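Local coordinates for ribosome hibernation protein YHBH (Vibrio cholerae serotype O1, PDB 4HEI) that associates with 100S ribosome dimers in stationary phase and probably inhibits translation by binding the small ribosomal subunit, at residues Q48-T53 with Y71-S76; L54-A59 with N86-K91. One frame throughout, in Å; residues are numbered along the deposited sequence.

In the fold
The chain folds as strand 2-8, helix 14-27, three antiparallel strands 34-44, 47-56 and 59-67, and the long helix 70-91. Both contacts join strand 47-56 to that last helix. Contact 1 closes the loop running from Q48-T53 through strand 59-67 to the first turns of the helix at Y71-S76; contact 2 closes a longer one, from the strand end and hairpin turn in L54-A59 to the C-terminal turns at N86-K91. Because the four segments alternate along the sequence, the two loops cross. Their centres lie 20 Å apart, on opposite sides of the centre of the chain, and together they tie the two ends of the helix to one sheet.

Contact 1. Residues Q48-T53 with Y71-S76; sequences QIAEAT and YAAIDS
Strand 48-53 and helix 71-76 run in roughly the same direction, the axes of these short segments inclined by 34°. At their closest the two axes are 7.3 Å apart. The nearest backbone approach is between A50 and I74, whose CA atoms are 5.7 Å apart, a closeness consistent with alanine at both A50 and A73. A50 points its methyl group at the helix and A73 points its own at the strand; the two CB atoms lie 4.3 Å apart. The methyl of A50 also meets the side of I74, with CB 4.1 Å from I74 CG1. That branch stands beside the backbone N of I74 (chi1 -66°), which brings it alongside A50. Two residues earlier in the strand, the backbone O of Q48 lies 3.7 Å from A73 CB, while the Q48 amide turns off from the helix. The interface between the segments is thus van der Waals packing. A50 also touches L77 one turn on, and I74 reaches Y19 and V20 of helix 14-27, so the contact continues into the core between both helices. Such a layer of helices on one face of a mixed four-stranded sheet is the beta-alpha-beta-beta-beta-alpha fold, resembling double-stranded RNA-binding domains, of the HPF/YfiA family.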
# COMPACT_ATOMS: atom_id res chain seq x y z
N GLN A 48 -10.01 -2.35 -10.30
CA GLN A 48 -9.95 -2.19 -8.85
C GLN A 48 -8.55 -1.61 -8.70
O GLN A 48 -7.57 -2.22 -9.11
CB GLN A 48 -10.05 -3.54 -8.13
CG GLN A 48 -11.37 -4.27 -8.33
CD GLN A 48 -12.56 -3.55 -7.74
OE1 GLN A 48 -12.57 -3.16 -6.57
NE2 GLN A 48 -13.60 -3.37 -8.55
N ILE A 49 -8.46 -0.41 -8.13
CA ILE A 49 -7.17 0.26 -8.00
C ILE A 49 -6.72 0.48 -6.56
O ILE A 49 -7.48 0.96 -5.73
CB ILE A 49 -7.24 1.62 -8.72
CG1 ILE A 49 -7.66 1.38 -10.18
CG2 ILE A 49 -5.91 2.35 -8.62
CD1 ILE A 49 -7.93 2.66 -10.97
N ALA A 50 -5.47 0.13 -6.28
CA ALA A 50 -4.90 0.32 -4.95
C ALA A 50 -3.69 1.24 -5.09
O ALA A 50 -2.79 0.97 -5.89
CB ALA A 50 -4.46 -1.02 -4.35
N GLU A 51 -3.69 2.33 -4.33
CA GLU A 51 -2.62 3.31 -4.35
C GLU A 51 -1.99 3.43 -2.98
O GLU A 51 -2.68 3.29 -1.96
CB GLU A 51 -3.17 4.69 -4.73
CG GLU A 51 -3.94 4.78 -6.04
CD GLU A 51 -4.46 6.18 -6.31
OE1 GLU A 51 -5.07 6.41 -7.38
OE2 GLU A 51 -4.27 7.07 -5.45
N ALA A 52 -0.69 3.70 -2.94
CA ALA A 52 -0.01 3.88 -1.66
C ALA A 52 1.20 4.80 -1.75
O ALA A 52 1.93 4.81 -2.76
CB ALA A 52 0.42 2.52 -1.09
N THR A 53 1.41 5.58 -0.70
CA THR A 53 2.54 6.46 -0.59
C THR A 53 3.11 6.21 0.79
O THR A 53 2.41 6.35 1.80
CB THR A 53 2.15 7.96 -0.69
OG1 THR A 53 1.44 8.19 -1.91
CG2 THR A 53 3.39 8.84 -0.68
N TYR A 71 -8.49 -7.27 -3.57
CA TYR A 71 -7.50 -7.90 -2.71
C TYR A 71 -6.27 -8.28 -3.51
O TYR A 71 -5.14 -8.17 -3.02
CB TYR A 71 -8.11 -9.11 -2.02
CG TYR A 71 -9.12 -8.72 -0.96
CD1 TYR A 71 -8.73 -8.46 0.35
CD2 TYR A 71 -10.47 -8.58 -1.28
CE1 TYR A 71 -9.64 -8.07 1.31
CE2 TYR A 71 -11.40 -8.19 -0.33
CZ TYR A 71 -10.98 -7.94 0.97
OH TYR A 71 -11.90 -7.55 1.92
N ALA A 72 -6.47 -8.70 -4.76
CA ALA A 72 -5.36 -9.06 -5.63
C ALA A 72 -4.61 -7.77 -5.98
O ALA A 72 -3.39 -7.77 -6.13
CB ALA A 72 -5.87 -9.73 -6.89
N ALA A 73 -5.35 -6.68 -6.12
CA ALA A 73 -4.74 -5.39 -6.44
C ALA A 73 -3.82 -4.98 -5.30
O ALA A 73 -2.69 -4.54 -5.52
CB ALA A 73 -5.83 -4.33 -6.65
N ILE A 74 -4.30 -5.14 -4.07
CA ILE A 74 -3.50 -4.79 -2.90
C ILE A 74 -2.24 -5.64 -2.83
O ILE A 74 -1.17 -5.14 -2.51
CB ILE A 74 -4.33 -4.95 -1.61
CG1 ILE A 74 -5.47 -3.93 -1.61
CG2 ILE A 74 -3.44 -4.76 -0.39
CD1 ILE A 74 -6.54 -4.20 -0.58
N ASP A 75 -2.36 -6.94 -3.12
CA ASP A 75 -1.19 -7.80 -3.09
C ASP A 75 -0.16 -7.36 -4.11
O ASP A 75 1.04 -7.38 -3.84
CB ASP A 75 -1.56 -9.25 -3.37
CG ASP A 75 -2.30 -9.88 -2.23
OD1 ASP A 75 -1.76 -9.86 -1.11
OD2 ASP A 75 -3.41 -10.40 -2.46
N SER A 76 -0.63 -6.98 -5.29
CA SER A 76 0.29 -6.52 -6.34
C SER A 76 0.94 -5.21 -5.91
O SER A 76 2.14 -5.00 -6.15
CB SER A 76 -0.46 -6.32 -7.66
OG SER A 76 -0.95 -7.55 -8.14

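Contact 2. Residues L54-A59 with N86-K91; sequences LHVNQA and NKHKEK. With 3CO (cobalt (III) ion), chain D.
The hairpin turn between strands 47-56 and 59-67 meets the C-terminal end of helix 70-91 through one imidazole, that of H88, which supplies the helix side of the contact and lies against V56, N57 and A59. The V56 and H88 side chains reach toward each other from strand and helix, V56 CG2 settling over one face of the ring in a CH-pi contact, 4.0 Å from the centroid and 25° off the ring normal, displaced toward the rim; its nearest ring atom is H88 NE2. To bring the ring there, CG of H88 stands anti to the backbone N (chi1 170°), carrying the imidazole across to the turn. A59 comes in obliquely, its CB 3.4 Å from H88 NE2, a tight approach of a methyl to the ring. The backbone O of N57 lies at the ring edge, close to its plane, 3.7 Å from H88 NE2. The turn is of type II, from V56 to A59, and is closed by two backbone bonds, V56 N to A59 O at 2.9 Å and A59 N to V56 O at 3.1 Å. V56 and A59 are thus the hydrogen-bonded pair that closes a two-residue hairpin, and their side chains lie on one face of the sheet, the one carrying the helices in the beta-alpha-beta-beta-beta-alpha fold. V56 also packs on I34 of strand 34-44, connecting the turn to the neighbouring strand. On the helix, K89 NZ is hydrogen-bonded to the backbone O of F30, in the connection that follows helix 14-27. H55, one residue before V56, takes no part in the contact with the helix: its ND1 binds a cobalt(III) ion at 2.0 Å.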
# COMPACT_ATOMS: atom_id res chain seq x y z
N LEU A 54 4.37 5.80 0.84
CA LEU A 54 5.03 5.54 2.11
C LEU A 54 6.08 6.63 2.33
O LEU A 54 6.91 6.90 1.46
CB LEU A 54 5.72 4.17 2.09
CG LEU A 54 4.98 2.94 1.59
CD1 LEU A 54 5.77 1.69 1.97
CD2 LEU A 54 3.58 2.87 2.16
N HIS A 55 6.01 7.27 3.49
CA HIS A 55 6.96 8.32 3.83
C HIS A 55 7.99 7.70 4.77
O HIS A 55 7.69 7.41 5.93
CB HIS A 55 6.22 9.47 4.48
CG HIS A 55 5.16 10.07 3.60
ND1 HIS A 55 5.36 11.20 2.84
CD2 HIS A 55 3.90 9.66 3.32
CE1 HIS A 55 4.28 11.46 2.13
NE2 HIS A 55 3.37 10.54 2.40
N VAL A 56 9.19 7.49 4.24
CA VAL A 56 10.28 6.88 4.99
C VAL A 56 11.37 7.92 5.23
O VAL A 56 11.30 9.04 4.72
CB VAL A 56 10.88 5.69 4.21
CG1 VAL A 56 9.79 4.67 3.89
CG2 VAL A 56 11.53 6.17 2.92
N ASN A 57 12.38 7.55 6.01
CA ASN A 57 13.46 8.47 6.31
C ASN A 57 14.13 9.05 5.06
O ASN A 57 14.80 8.35 4.30
CB ASN A 57 14.50 7.80 7.20
CG ASN A 57 14.11 7.83 8.68
OD1 ASN A 57 13.01 7.42 9.05
ND2 ASN A 57 15.01 8.32 9.52
N GLN A 58 13.92 10.35 4.85
CA GLN A 58 14.49 11.09 3.73
C GLN A 58 14.04 10.63 2.35
O GLN A 58 14.76 10.82 1.37
CB GLN A 58 16.02 11.03 3.80
CG GLN A 58 16.59 11.53 5.11
CD GLN A 58 18.10 11.40 5.17
OE1 GLN A 58 18.65 10.31 4.97
NE2 GLN A 58 18.79 12.50 5.45
N ALA A 59 12.84 10.05 2.25
CA ALA A 59 12.36 9.62 0.94
C ALA A 59 10.90 9.18 0.93
O ALA A 59 10.27 9.03 1.97
CB ALA A 59 13.23 8.49 0.41
N ASN A 86 13.24 -2.24 -0.91
CA ASN A 86 14.50 -2.98 -0.89
C ASN A 86 15.58 -2.15 -1.57
O ASN A 86 16.70 -2.04 -1.06
CB ASN A 86 14.33 -4.33 -1.58
CG ASN A 86 13.75 -5.38 -0.66
OD1 ASN A 86 13.06 -6.29 -1.09
ND2 ASN A 86 14.05 -5.26 0.63
N LYS A 87 15.23 -1.51 -2.69
CA LYS A 87 16.19 -0.67 -3.40
C LYS A 87 16.57 0.52 -2.52
O LYS A 87 17.75 0.83 -2.35
CB LYS A 87 15.59 -0.18 -4.71
CG LYS A 87 15.21 -1.30 -5.67
CD LYS A 87 14.66 -0.76 -6.98
CE LYS A 87 14.29 -1.90 -7.93
NZ LYS A 87 13.74 -1.41 -9.24
N HIS A 88 15.57 1.18 -1.94
CA HIS A 88 15.84 2.33 -1.08
C HIS A 88 16.60 1.92 0.18
O HIS A 88 17.40 2.69 0.71
CB HIS A 88 14.53 3.00 -0.68
CG HIS A 88 14.69 4.03 0.40
ND1 HIS A 88 14.88 3.70 1.72
CD2 HIS A 88 14.73 5.38 0.34
CE1 HIS A 88 15.04 4.80 2.43
NE2 HIS A 88 14.95 5.84 1.62
N LYS A 89 16.36 0.70 0.65
CA LYS A 89 17.04 0.21 1.84
C LYS A 89 18.50 -0.02 1.47
O LYS A 89 19.39 0.14 2.30
CB LYS A 89 16.40 -1.10 2.31
CG LYS A 89 16.97 -1.63 3.62
CD LYS A 89 16.25 -2.89 4.06
CE LYS A 89 16.80 -3.41 5.38
NZ LYS A 89 16.10 -4.65 5.82
N GLU A 90 18.72 -0.40 0.22
CA GLU A 90 20.07 -0.64 -0.28
C GLU A 90 20.87 0.65 -0.26
O GLU A 90 21.97 0.70 0.28
CB GLU A 90 20.01 -1.19 -1.71
CG GLU A 90 21.37 -1.48 -2.32
N LYS A 91 20.30 1.70 -0.85
CA LYS A 91 20.95 3.00 -0.89
C LYS A 91 21.41 3.40 0.51
O LYS A 91 22.58 3.71 0.72
CO 3CO D . 6.50 12.86 3.02